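Local coordinates for protein MGS-M5 (Unidentified, PDB 4Q3N) that probably catalyses the NAD-dependent interconversion of L-lactate and pyruvate, as a Rossmann-fold lactate dehydrogenase from a deep-sea metagenome, at residues V75-G80 and K105-S110; R95-I100 and A127-K132; G114-A119 and S134-S139; N121-L126 and P254-N259. One frame throughout, in Å; residues are numbered along the deposited sequence.

Contact 1 (V75-G80 and K105-S110); sequences VVITAG and KNIMSS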
loop_
_atom_site.group_PDB
_atom_site.type_symbol
_atom_site.label_atom_id
_atom_site.label_comp_id
_atom_site.label_asym_id
_atom_site.label_seq_id
_atom_site.Cartn_x
_atom_site.Cartn_y
_atom_site.Cartn_z
ATOM N N VAL A 75 -20.401 -12.340 -3.101
ATOM C CA VAL A 75 -21.160 -12.269 -1.834
ATOM C C VAL A 75 -20.481 -13.220 -0.886
ATOM O O VAL A 75 -20.252 -14.397 -1.242
ATOM C CB VAL A 75 -22.651 -12.655 -2.015
ATOM C CG1 VAL A 75 -23.354 -12.649 -0.646
ATOM C CG2 VAL A 75 -23.347 -11.696 -3.033
ATOM N N VAL A 76 -20.160 -12.720 0.301
ATOM C CA VAL A 76 -19.489 -13.522 1.311
ATOM C C VAL A 76 -20.486 -13.867 2.401
ATOM O O VAL A 76 -21.028 -12.975 3.052
ATOM C CB VAL A 76 -18.300 -12.784 1.915
ATOM C CG1 VAL A 76 -17.522 -13.685 2.954
ATOM C CG2 VAL A 76 -17.318 -12.309 0.730
ATOM N N ILE A 77 -20.742 -15.152 2.586
ATOM C CA ILE A 77 -21.763 -15.577 3.555
ATOM C C ILE A 77 -21.122 -16.037 4.864
ATOM O O ILE A 77 -20.309 -16.963 4.879
ATOM C CB ILE A 77 -22.630 -16.721 2.994
ATOM C CG1 ILE A 77 -23.245 -16.294 1.640
ATOM C CG2 ILE A 77 -23.685 -17.179 4.060
ATOM C CD1 ILE A 77 -23.881 -17.450 0.864
ATOM N N THR A 78 -21.490 -15.377 5.951
ATOM C CA THR A 78 -20.950 -15.718 7.292
ATOM C C THR A 78 -22.105 -16.109 8.249
ATOM O O THR A 78 -21.875 -16.454 9.385
ATOM C CB THR A 78 -20.154 -14.534 7.896
ATOM O OG1 THR A 78 -21.080 -13.581 8.456
ATOM C CG2 THR A 78 -19.266 -13.848 6.826
ATOM N N ALA A 79 -23.347 -16.067 7.766
ATOM C CA ALA A 79 -24.523 -16.354 8.599
ATOM C C ALA A 79 -24.584 -17.770 9.100
ATOM O O ALA A 79 -24.150 -18.705 8.414
ATOM C CB ALA A 79 -25.802 -16.063 7.811
ATOM N N GLY A 80 -25.225 -17.951 10.254
ATOM C CA GLY A 80 -25.438 -19.279 10.793
ATOM C C GLY A 80 -25.802 -19.214 12.267
ATOM O O GLY A 80 -25.972 -18.121 12.834
ATOM N N LYS A 105 -31.061 -18.536 -1.704
ATOM C CA LYS A 105 -32.264 -18.261 -2.498
ATOM C C LYS A 105 -32.545 -16.763 -2.571
ATOM O O LYS A 105 -32.900 -16.242 -3.618
ATOM C CB LYS A 105 -33.501 -18.965 -1.908
ATOM C CG LYS A 105 -33.436 -20.501 -1.953
ATOM C CD LYS A 105 -32.832 -21.090 -3.246
ATOM C CE LYS A 105 -33.335 -22.516 -3.478
ATOM N NZ LYS A 105 -32.597 -23.271 -4.522
ATOM N N ASN A 106 -32.427 -16.078 -1.437
ATOM C CA ASN A 106 -32.624 -14.629 -1.407
ATOM C C ASN A 106 -31.575 -13.904 -2.272
ATOM O O ASN A 106 -31.900 -12.916 -2.978
ATOM C CB ASN A 106 -32.569 -14.121 0.044
ATOM C CG ASN A 106 -33.870 -14.460 0.809
ATOM O OD1 ASN A 106 -34.909 -14.468 0.206
ATOM N ND2 ASN A 106 -33.794 -14.763 2.088
ATOM N N ILE A 107 -30.324 -14.368 -2.222
ATOM C CA ILE A 107 -29.284 -13.762 -3.079
ATOM C C ILE A 107 -29.640 -13.958 -4.552
ATOM O O ILE A 107 -29.592 -13.009 -5.350
ATOM C CB ILE A 107 -27.891 -14.369 -2.824
ATOM C CG1 ILE A 107 -27.371 -14.032 -1.414
ATOM C CG2 ILE A 107 -26.851 -13.854 -3.903
ATOM C CD1 ILE A 107 -26.188 -14.893 -1.038
ATOM N N MET A 108 -30.031 -15.191 -4.918
ATOM C CA MET A 108 -30.288 -15.470 -6.332
ATOM C C MET A 108 -31.509 -14.723 -6.840
ATOM O O MET A 108 -31.533 -14.357 -8.013
ATOM C CB MET A 108 -30.437 -16.975 -6.597
ATOM C CG MET A 108 -29.201 -17.788 -6.157
ATOM S SD MET A 108 -27.610 -17.146 -6.805
ATOM C CE MET A 108 -27.912 -17.416 -8.550
ATOM N N SER A 109 -32.504 -14.479 -5.977
ATOM C CA SER A 109 -33.716 -13.727 -6.333
ATOM C C SER A 109 -33.381 -12.324 -6.833
ATOM O O SER A 109 -34.152 -11.718 -7.571
ATOM C CB SER A 109 -34.681 -13.615 -5.127
ATOM O OG SER A 109 -34.196 -12.711 -4.128
ATOM N N SER A 110 -32.238 -11.788 -6.392
ATOM C CA SER A 110 -31.915 -10.420 -6.749
ATOM C C SER A 110 -31.500 -10.280 -8.224
ATOM O O SER A 110 -31.442 -9.172 -8.739
ATOM C CB SER A 110 -30.776 -9.892 -5.867
ATOM O OG SER A 110 -29.556 -10.500 -6.231
#

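Contact 2 (R95-I100 and A127-K132); sequences RNAEII and AYVAWK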
loop_
_atom_site.group_PDB
_atom_site.type_symbol
_atom_site.label_atom_id
_atom_site.label_comp_id
_atom_site.label_asym_id
_atom_site.label_seq_id
_atom_site.Cartn_x
_atom_site.Cartn_y
_atom_site.Cartn_z
ATOM N N ARG A 95 -29.960 -27.269 10.730
ATOM C CA ARG A 95 -30.409 -25.889 10.914
ATOM C C ARG A 95 -29.490 -24.927 10.134
ATOM O O ARG A 95 -29.984 -24.005 9.497
ATOM C CB ARG A 95 -30.436 -25.481 12.379
ATOM C CG ARG A 95 -31.681 -25.794 13.111
ATOM C CD ARG A 95 -31.432 -25.628 14.597
ATOM N NE ARG A 95 -31.295 -24.229 14.974
ATOM C CZ ARG A 95 -30.386 -23.750 15.809
ATOM N NH1 ARG A 95 -29.491 -24.548 16.365
ATOM N NH2 ARG A 95 -30.386 -22.459 16.094
ATOM N N ASN A 96 -28.175 -25.129 10.185
ATOM C CA ASN A 96 -27.275 -24.281 9.379
ATOM C C ASN A 96 -27.454 -24.459 7.862
ATOM O O ASN A 96 -27.424 -23.491 7.102
ATOM C CB ASN A 96 -25.804 -24.518 9.764
ATOM C CG ASN A 96 -25.428 -23.808 11.060
ATOM O OD1 ASN A 96 -25.426 -22.575 11.130
ATOM N ND2 ASN A 96 -25.129 -24.580 12.095
ATOM N N ALA A 97 -27.647 -25.686 7.406
ATOM C CA ALA A 97 -27.952 -25.874 5.993
ATOM C C ALA A 97 -29.211 -25.102 5.553
ATOM O O ALA A 97 -29.251 -24.563 4.452
ATOM C CB ALA A 97 -28.113 -27.327 5.705
ATOM N N GLU A 98 -30.248 -25.056 6.403
ATOM C CA GLU A 98 -31.466 -24.339 6.036
ATOM C C GLU A 98 -31.232 -22.830 6.012
ATOM O O GLU A 98 -31.797 -22.116 5.174
ATOM C CB GLU A 98 -32.635 -24.688 6.986
ATOM C CG GLU A 98 -33.310 -25.972 6.590
ATOM C CD GLU A 98 -34.029 -25.869 5.259
ATOM O OE1 GLU A 98 -34.583 -24.788 4.975
ATOM O OE2 GLU A 98 -34.034 -26.864 4.493
ATOM N N ILE A 99 -30.365 -22.349 6.898
ATOM C CA ILE A 99 -30.036 -20.934 6.866
ATOM C C ILE A 99 -29.323 -20.578 5.546
ATOM O O ILE A 99 -29.691 -19.617 4.876
ATOM C CB ILE A 99 -29.186 -20.546 8.079
ATOM C CG1 ILE A 99 -30.094 -20.521 9.326
ATOM C CG2 ILE A 99 -28.512 -19.169 7.869
ATOM C CD1 ILE A 99 -29.277 -20.393 10.568
ATOM N N ILE A 100 -28.314 -21.363 5.184
ATOM C CA ILE A 100 -27.561 -21.141 3.945
ATOM C C ILE A 100 -28.504 -21.200 2.745
ATOM O O ILE A 100 -28.463 -20.352 1.864
ATOM C CB ILE A 100 -26.434 -22.186 3.811
ATOM C CG1 ILE A 100 -25.437 -22.009 4.962
ATOM C CG2 ILE A 100 -25.736 -22.097 2.492
ATOM C CD1 ILE A 100 -24.690 -20.656 4.947
ATOM N N ALA A 127 -20.562 -24.936 1.924
ATOM C CA ALA A 127 -20.213 -24.536 0.553
ATOM C C ALA A 127 -20.888 -25.444 -0.472
ATOM O O ALA A 127 -21.404 -24.983 -1.528
ATOM C CB ALA A 127 -18.657 -24.533 0.357
ATOM N N TYR A 128 -20.931 -26.729 -0.181
ATOM C CA TYR A 128 -21.637 -27.656 -1.069
ATOM C C TYR A 128 -23.129 -27.286 -1.104
ATOM O O TYR A 128 -23.787 -27.293 -2.170
ATOM C CB TYR A 128 -21.442 -29.118 -0.593
ATOM C CG TYR A 128 -22.020 -30.181 -1.513
ATOM C CD1 TYR A 128 -23.350 -30.555 -1.420
ATOM C CD2 TYR A 128 -21.222 -30.813 -2.463
ATOM C CE1 TYR A 128 -23.892 -31.520 -2.265
ATOM C CE2 TYR A 128 -21.737 -31.780 -3.295
ATOM C CZ TYR A 128 -23.079 -32.128 -3.194
ATOM O OH TYR A 128 -23.591 -33.090 -4.022
ATOM N N VAL A 129 -23.677 -27.010 0.077
ATOM C CA VAL A 129 -25.091 -26.661 0.163
ATOM C C VAL A 129 -25.351 -25.403 -0.658
ATOM O O VAL A 129 -26.277 -25.359 -1.461
ATOM C CB VAL A 129 -25.546 -26.466 1.611
ATOM C CG1 VAL A 129 -26.967 -25.818 1.669
ATOM C CG2 VAL A 129 -25.558 -27.860 2.317
ATOM N N ALA A 130 -24.516 -24.390 -0.466
ATOM C CA ALA A 130 -24.685 -23.140 -1.196
ATOM C C ALA A 130 -24.562 -23.405 -2.698
ATOM O O ALA A 130 -25.314 -22.855 -3.503
ATOM C CB ALA A 130 -23.648 -22.106 -0.738
ATOM N N TRP A 131 -23.638 -24.280 -3.069
ATOM C CA TRP A 131 -23.463 -24.581 -4.488
ATOM C C TRP A 131 -24.760 -25.163 -5.074
ATOM O O TRP A 131 -25.304 -24.658 -6.078
ATOM C CB TRP A 131 -22.271 -25.535 -4.713
ATOM C CG TRP A 131 -22.286 -26.126 -6.103
ATOM C CD1 TRP A 131 -22.361 -25.431 -7.290
ATOM C CD2 TRP A 131 -22.245 -27.517 -6.458
ATOM N NE1 TRP A 131 -22.368 -26.309 -8.350
ATOM C CE2 TRP A 131 -22.320 -27.592 -7.871
ATOM C CE3 TRP A 131 -22.155 -28.707 -5.724
ATOM C CZ2 TRP A 131 -22.323 -28.815 -8.563
ATOM C CZ3 TRP A 131 -22.150 -29.908 -6.403
ATOM C CH2 TRP A 131 -22.236 -29.959 -7.819
ATOM N N LYS A 132 -25.280 -26.204 -4.426
ATOM C CA LYS A 132 -26.496 -26.856 -4.887
ATOM C C LYS A 132 -27.691 -25.916 -4.895
ATOM O O LYS A 132 -28.481 -25.944 -5.807
ATOM C CB LYS A 132 -26.810 -28.081 -4.019
ATOM C CG LYS A 132 -25.772 -29.170 -4.142
ATOM C CD LYS A 132 -25.578 -29.516 -5.608
ATOM C CE LYS A 132 -26.224 -30.827 -5.961
ATOM N NZ LYS A 132 -25.312 -31.947 -5.626
#

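Contact 3 (G114-A119 and S134-S139); sequences GILLVA and SGLHHS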
loop_
_atom_site.group_PDB
_atom_site.type_symbol
_atom_site.label_atom_id
_atom_site.label_comp_id
_atom_site.label_asym_id
_atom_site.label_seq_id
_atom_site.Cartn_x
_atom_site.Cartn_y
_atom_site.Cartn_z
ATOM N N GLY A 114 -22.716 -13.308 -9.592
ATOM C CA GLY A 114 -21.299 -13.190 -9.315
ATOM C C GLY A 114 -20.815 -14.476 -8.660
ATOM O O GLY A 114 -21.333 -15.569 -8.910
ATOM N N ILE A 115 -19.824 -14.338 -7.799
ATOM C CA ILE A 115 -19.226 -15.462 -7.106
ATOM C C ILE A 115 -19.712 -15.543 -5.649
ATOM O O ILE A 115 -19.867 -14.499 -4.999
ATOM C CB ILE A 115 -17.682 -15.293 -7.156
ATOM C CG1 ILE A 115 -17.229 -15.413 -8.640
ATOM C CG2 ILE A 115 -16.929 -16.251 -6.223
ATOM C CD1 ILE A 115 -15.790 -14.901 -8.775
ATOM N N LEU A 116 -19.945 -16.753 -5.137
ATOM C CA LEU A 116 -20.282 -16.955 -3.703
ATOM C C LEU A 116 -19.090 -17.492 -2.969
ATOM O O LEU A 116 -18.454 -18.467 -3.418
ATOM C CB LEU A 116 -21.459 -17.963 -3.510
ATOM C CG LEU A 116 -22.811 -17.575 -4.104
ATOM C CD1 LEU A 116 -23.837 -18.718 -3.936
ATOM C CD2 LEU A 116 -23.356 -16.275 -3.460
ATOM N N LEU A 117 -18.810 -16.879 -1.835
ATOM C CA LEU A 117 -17.750 -17.315 -0.918
ATOM C C LEU A 117 -18.340 -17.609 0.458
ATOM O O LEU A 117 -18.814 -16.689 1.132
ATOM C CB LEU A 117 -16.680 -16.232 -0.782
ATOM C CG LEU A 117 -15.588 -16.409 0.272
ATOM C CD1 LEU A 117 -14.934 -17.794 0.147
ATOM C CD2 LEU A 117 -14.485 -15.277 0.123
ATOM N N VAL A 118 -18.329 -18.870 0.878
ATOM C CA VAL A 118 -18.988 -19.245 2.142
ATOM C C VAL A 118 -17.926 -19.302 3.237
ATOM O O VAL A 118 -16.894 -19.937 3.044
ATOM C CB VAL A 118 -19.701 -20.611 1.994
ATOM C CG1 VAL A 118 -20.301 -21.047 3.351
ATOM C CG2 VAL A 118 -20.797 -20.499 0.957
ATOM N N ALA A 119 -18.123 -18.600 4.354
ATOM C CA ALA A 119 -17.166 -18.710 5.463
ATOM C C ALA A 119 -17.832 -19.367 6.690
ATOM O O ALA A 119 -17.148 -19.761 7.623
ATOM C CB ALA A 119 -16.598 -17.332 5.867
ATOM N N SER A 134 -27.746 -22.729 -5.146
ATOM C CA SER A 134 -27.577 -21.530 -5.943
ATOM C C SER A 134 -27.899 -21.766 -7.404
ATOM O O SER A 134 -28.319 -20.832 -8.088
ATOM C CB SER A 134 -26.146 -20.979 -5.820
ATOM O OG SER A 134 -25.244 -21.799 -6.552
ATOM N N GLY A 135 -27.691 -22.984 -7.903
ATOM C CA GLY A 135 -27.906 -23.226 -9.330
ATOM C C GLY A 135 -26.702 -22.765 -10.151
ATOM O O GLY A 135 -26.690 -22.868 -11.375
ATOM N N LEU A 136 -25.679 -22.246 -9.483
ATOM C CA LEU A 136 -24.506 -21.692 -10.189
ATOM C C LEU A 136 -23.507 -22.772 -10.507
ATOM O O LEU A 136 -23.518 -23.826 -9.898
ATOM C CB LEU A 136 -23.809 -20.614 -9.329
ATOM C CG LEU A 136 -24.609 -19.353 -9.000
ATOM C CD1 LEU A 136 -23.871 -18.480 -7.975
ATOM C CD2 LEU A 136 -24.844 -18.597 -10.316
ATOM N N HIS A 137 -22.594 -22.490 -11.426
ATOM C CA HIS A 137 -21.546 -23.443 -11.719
ATOM C C HIS A 137 -20.582 -23.562 -10.522
ATOM O O HIS A 137 -20.321 -22.602 -9.809
ATOM C CB HIS A 137 -20.789 -23.023 -12.983
ATOM C CG HIS A 137 -19.810 -24.037 -13.453
ATOM N ND1 HIS A 137 -18.465 -23.970 -13.147
ATOM C CD2 HIS A 137 -19.973 -25.150 -14.212
ATOM C CE1 HIS A 137 -17.839 -24.989 -13.714
ATOM N NE2 HIS A 137 -18.734 -25.726 -14.353
ATOM N N HIS A 138 -20.028 -24.736 -10.293
ATOM C CA HIS A 138 -19.241 -24.891 -9.073
ATOM C C HIS A 138 -17.975 -24.035 -9.122
ATOM O O HIS A 138 -17.409 -23.763 -8.075
ATOM C CB HIS A 138 -18.882 -26.362 -8.832
ATOM C CG HIS A 138 -18.300 -27.045 -10.024
ATOM N ND1 HIS A 138 -16.939 -27.093 -10.262
ATOM C CD2 HIS A 138 -18.890 -27.698 -11.054
ATOM C CE1 HIS A 138 -16.719 -27.756 -11.384
ATOM N NE2 HIS A 138 -17.886 -28.131 -11.885
ATOM N N SER A 139 -17.537 -23.575 -10.303
ATOM C CA SER A 139 -16.318 -22.715 -10.290
ATOM C C SER A 139 -16.604 -21.311 -9.688
ATOM O O SER A 139 -15.683 -20.512 -9.479
ATOM C CB SER A 139 -15.751 -22.545 -11.708
ATOM O OG SER A 139 -16.724 -21.952 -12.554
#

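Contact 4 (N121-L126 and P254-N259); sequences NPVDVL and PISVLN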
loop_
_atom_site.group_PDB
_atom_site.type_symbol
_atom_site.label_atom_id
_atom_site.label_comp_id
_atom_site.label_asym_id
_atom_site.label_seq_id
_atom_site.Cartn_x
_atom_site.Cartn_y
_atom_site.Cartn_z
ATOM N N ASN A 121 -19.385 -21.955 9.287
ATOM C CA ASN A 121 -18.992 -23.323 9.603
ATOM C C ASN A 121 -20.180 -24.220 9.818
ATOM O O ASN A 121 -21.162 -23.769 10.367
ATOM C CB ASN A 121 -18.114 -23.362 10.856
ATOM C CG ASN A 121 -16.703 -22.875 10.568
ATOM O OD1 ASN A 121 -16.155 -22.048 11.297
ATOM N ND2 ASN A 121 -16.124 -23.373 9.483
ATOM N N PRO A 122 -20.074 -25.514 9.422
ATOM C CA PRO A 122 -18.876 -26.157 8.835
ATOM C C PRO A 122 -18.756 -25.824 7.348
ATOM O O PRO A 122 -19.655 -26.105 6.541
ATOM C CB PRO A 122 -19.125 -27.666 9.079
ATOM C CG PRO A 122 -20.584 -27.780 9.172
ATOM C CD PRO A 122 -21.124 -26.505 9.748
ATOM N N VAL A 123 -17.666 -25.176 7.007
ATOM C CA VAL A 123 -17.586 -24.473 5.754
ATOM C C VAL A 123 -17.615 -25.422 4.532
ATOM O O VAL A 123 -18.191 -25.092 3.507
ATOM C CB VAL A 123 -16.313 -23.572 5.736
ATOM C CG1 VAL A 123 -15.020 -24.425 5.866
ATOM C CG2 VAL A 123 -16.257 -22.706 4.441
ATOM N N ASP A 124 -17.027 -26.611 4.638
ATOM C CA ASP A 124 -16.996 -27.491 3.463
ATOM C C ASP A 124 -18.391 -27.976 3.144
ATOM O O ASP A 124 -18.793 -27.978 1.987
ATOM C CB ASP A 124 -16.041 -28.674 3.674
ATOM C CG ASP A 124 -14.619 -28.203 3.977
ATOM O OD1 ASP A 124 -14.025 -27.526 3.109
ATOM O OD2 ASP A 124 -14.130 -28.453 5.103
ATOM N N VAL A 125 -19.164 -28.361 4.164
ATOM C CA VAL A 125 -20.496 -28.882 3.869
ATOM C C VAL A 125 -21.386 -27.724 3.420
ATOM O O VAL A 125 -22.132 -27.873 2.458
ATOM C CB VAL A 125 -21.140 -29.653 5.067
ATOM C CG1 VAL A 125 -20.153 -30.663 5.686
ATOM C CG2 VAL A 125 -21.694 -28.716 6.098
ATOM N N LEU A 126 -21.244 -26.550 4.032
ATOM C CA LEU A 126 -22.129 -25.435 3.720
ATOM C C LEU A 126 -21.814 -24.830 2.353
ATOM O O LEU A 126 -22.717 -24.337 1.670
ATOM C CB LEU A 126 -22.063 -24.368 4.831
ATOM C CG LEU A 126 -22.679 -24.852 6.163
ATOM C CD1 LEU A 126 -22.603 -23.739 7.189
ATOM C CD2 LEU A 126 -24.141 -25.416 6.013
ATOM N N PRO A 254 -5.418 -22.532 -0.966
ATOM C CA PRO A 254 -6.195 -23.700 -0.561
ATOM C C PRO A 254 -7.538 -23.194 -0.085
ATOM O O PRO A 254 -7.589 -22.334 0.797
ATOM C CB PRO A 254 -5.363 -24.321 0.553
ATOM C CG PRO A 254 -4.579 -23.141 1.153
ATOM C CD PRO A 254 -4.350 -22.183 -0.012
ATOM N N ILE A 255 -8.608 -23.661 -0.731
ATOM C CA ILE A 255 -9.973 -23.231 -0.410
ATOM C C ILE A 255 -10.873 -24.425 -0.561
ATOM O O ILE A 255 -10.439 -25.448 -1.100
ATOM C CB ILE A 255 -10.460 -22.109 -1.355
ATOM C CG1 ILE A 255 -10.107 -22.449 -2.812
ATOM C CG2 ILE A 255 -9.727 -20.817 -1.050
ATOM C CD1 ILE A 255 -10.909 -21.645 -3.829
ATOM N N SER A 256 -12.116 -24.309 -0.075
ATOM C CA SER A 256 -13.138 -25.317 -0.301
ATOM C C SER A 256 -13.608 -25.296 -1.748
ATOM O O SER A 256 -14.165 -24.298 -2.194
ATOM C CB SER A 256 -14.356 -25.111 0.617
ATOM O OG SER A 256 -14.033 -25.182 1.992
ATOM N N VAL A 257 -13.419 -26.409 -2.459
ATOM C CA VAL A 257 -13.838 -26.510 -3.870
ATOM C C VAL A 257 -14.395 -27.879 -4.118
ATOM O O VAL A 257 -14.107 -28.833 -3.360
ATOM C CB VAL A 257 -12.658 -26.281 -4.850
ATOM C CG1 VAL A 257 -12.305 -24.815 -4.901
ATOM C CG2 VAL A 257 -11.436 -27.133 -4.425
ATOM N N LEU A 258 -15.174 -28.001 -5.187
ATOM C CA LEU A 258 -15.785 -29.277 -5.516
ATOM C C LEU A 258 -14.712 -30.180 -6.121
ATOM O O LEU A 258 -14.194 -29.872 -7.213
ATOM C CB LEU A 258 -16.936 -29.100 -6.499
ATOM C CG LEU A 258 -17.688 -30.396 -6.851
ATOM C CD1 LEU A 258 -18.555 -30.899 -5.616
ATOM C CD2 LEU A 258 -18.568 -30.246 -8.110
ATOM N N ASN A 259 -14.390 -31.289 -5.457
ATOM C CA ASN A 259 -13.333 -32.174 -5.986
ATOM C C ASN A 259 -13.617 -32.587 -7.427
ATOM O O ASN A 259 -12.814 -32.323 -8.332
ATOM C CB ASN A 259 -13.158 -33.438 -5.148
ATOM C CG ASN A 259 -12.070 -34.363 -5.741
ATOM O OD1 ASN A 259 -10.988 -33.902 -6.075
ATOM N ND2 ASN A 259 -12.380 -35.643 -5.915
#

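Contact 1 (V75-G80 and K105-S110)
Ile-107 lays its terminal methyl over the side chains of Val-75 and Ile-77, two residues of the same strand that point to the same face of the sheet. The touching atom on the helix side is CD1 in both cases. It comes to 3.6 Å from CG1 of Val-75, the two side chains running past one another in opposite senses, and to 3.9 Å from CD1 of Ile-77, which it meets aslant. An extended chain end (chi2 166°) carries this methyl of Ile-107 away from the helix and down to the strand. In Val-75, CG1 lies opposite the backbone N (chi1 176°), and this is the branch that faces the isoleucine. All three residues are buried and the joint is wholly apolar.

Behind it, at the end of the helix, the bonding is polar. The carbonyl O of Ile-107 receives two donors from Ser-110, the backbone N at 3.1 Å and the hydroxyl OG at 2.7 Å, the latter in the carbonyl plane. OG is also bonded to the backbone N of Phe-112, a residue that both Val-75 and Ile-107 touch.

This is the strand-to-helix half of the beta-alpha-beta unit made by strand 74-77, helix 89-109 and strand 115-118 of the Rossmann fold. Val-75 and Ile-77 pair through their backbones with strand 115-118, Val-76 pairs with strand 5-9, and Ile-107 also rests on Leu-116, so the helix end lies across two adjacent parallel strands.

Contact 2 (R95-I100 and A127-K132)
Val-129 and Ile-100 face each other between the two helices, and Ala-97 lies one turn before the isoleucine. CG1 of Val-129, opposite its own backbone N (chi1 169°), reaches the neighbouring helix between these two residues: it is 3.8 Å from the carbonyl O of Ala-97 and 4.0 Å from CG2 of Ile-100. The other branch, CG2, lies alongside CB of Ala-97. Ile-100 answers with its gamma methyl rather than its longer arm. Its CG2 sits 3.8 Å from CB of Ala-130 and close to that residue's backbone N, a near approach that the small alanine side chain permits.

With their axes 9.4 Å apart at closest approach and 38° between their directions, the helices run roughly the same way. All four touching residues are buried, and the interface is built from aliphatic groups together with the carbonyl O of Ala-97.

Beyond it, Met-312 packs on Ala-97 and Tyr-314 on Val-129, so the C-terminal tail lies against both helices here, while Trp-131 turns to Leu-258 of strand 251-258. Two such helices, 89-109 and 123-134, packed side by side as successive crossovers against one parallel sheet, are typical of the Rossmann fold of lactate and malate dehydrogenases.

Contact 3 (G114-A119 and S134-S139)
Leu-116 points from its strand into the apolar corner made by Ser-134 and Leu-136, where the second beta-alpha-beta crossover of this half of the Rossmann sheet turns back from helix 123-134 toward strand 141-143. Its CD1 does most of the touching, at 3.7 Å from CB of Ser-134 and 4.0 Å from CD1 of Leu-136. The two leucine side chains cross at about a right angle. The same CD1 of Leu-136 also lies 4.0 Å from the carbonyl O of Gly-114, so this methyl spans the start of the strand from backbone to side chain. Ser-134 contributes carbon here, its hydroxyl being engaged with the backbone.

Strand 115-118 is held in place by pairing on both sides: Ile-115 and Leu-117 bond with Val-75, and Leu-116 bonds with Arg-140 and Ile-142. Val-141 touches Leu-116, Ser-134 and Leu-136 alike, so the loop and the next strand share one core.

What sets the loop is the way the chain leaves the helix. Gly-135 takes a positive phi of 81°, which breaks the helical path and swings Leu-136 back over the sheet. Ser-134 fixes the bend with its OG, lodged between the backbone N and the carbonyl carbon (chi1 74°). From there OG bonds back to the carbonyl O of Trp-131 and forward to the chain past the glycine. The forward bond closes an ST turn: the backbone N of Leu-136 donates to OG of Ser-134 over 3.0 Å, with an N-H...O angle of 161°.

Contact 4 (N121-L126 and P254-N259)
Asp-124 has its carboxylate carbon opposite the carbonyl carbon and beside the backbone N (chi1 -58°), and Ser-256 places its OG in the same way (chi1 -60°); these settings bring OD1 and OG together between the first turn of helix 123-134 and strand 251-258. The hydroxyl of Ser-256 donates to OD1 of Asp-124 at 2.6 Å. It arrives from above the carboxylate plane, 37° out of it. Ser-256 has two conformers, so this bond is certain only for one of them. Both methyls of Val-123, CG1 and CG2, lie 4.1 Å from OG of Ser-256.

The helix starts just after the cis peptide that joins Asn-121 to Pro-122, and Pro-122 occupies the N-cap position. OD2, the other oxygen of Asp-124, accepts from the backbone N of His-176, while Leu-305 of helix 292-311 packs against the same side chain. On the strand side, the backbone of Ser-256 bonds with Gly-143.

The helix belongs to the NAD-binding part and the strand to the C-terminal alpha/beta part, so the contact joins the two. In this conformer the buried carboxylate has a donor on each oxygen, a hydroxyl on OD1 and a peptide N-H on OD2, which probably eases the cost of burying its charge.

From the N terminus, contact 1 closes the first loop, laying the end of helix 89-109 back on strand 74-77. Contact 2 opens inside that loop and crosses it, tying the same helix to helix 123-134. Contact 3 follows contact 1 in series and closes the shorter loop from strand 115-118 to the end of helix 123-134 and the loop that follows; it crosses contact 2. Ile-77 and Leu-117, neighbours in the parallel sheet, join contacts 1 and 3. Contact 4 starts at the head of helix 123-134 and closes only after a long excursion, crossing contacts 2 and 3 and linking the Rossmann part to strand 251-258 of the C-terminal part. Leu-126 packs on Ile-100 between contacts 4 and 2.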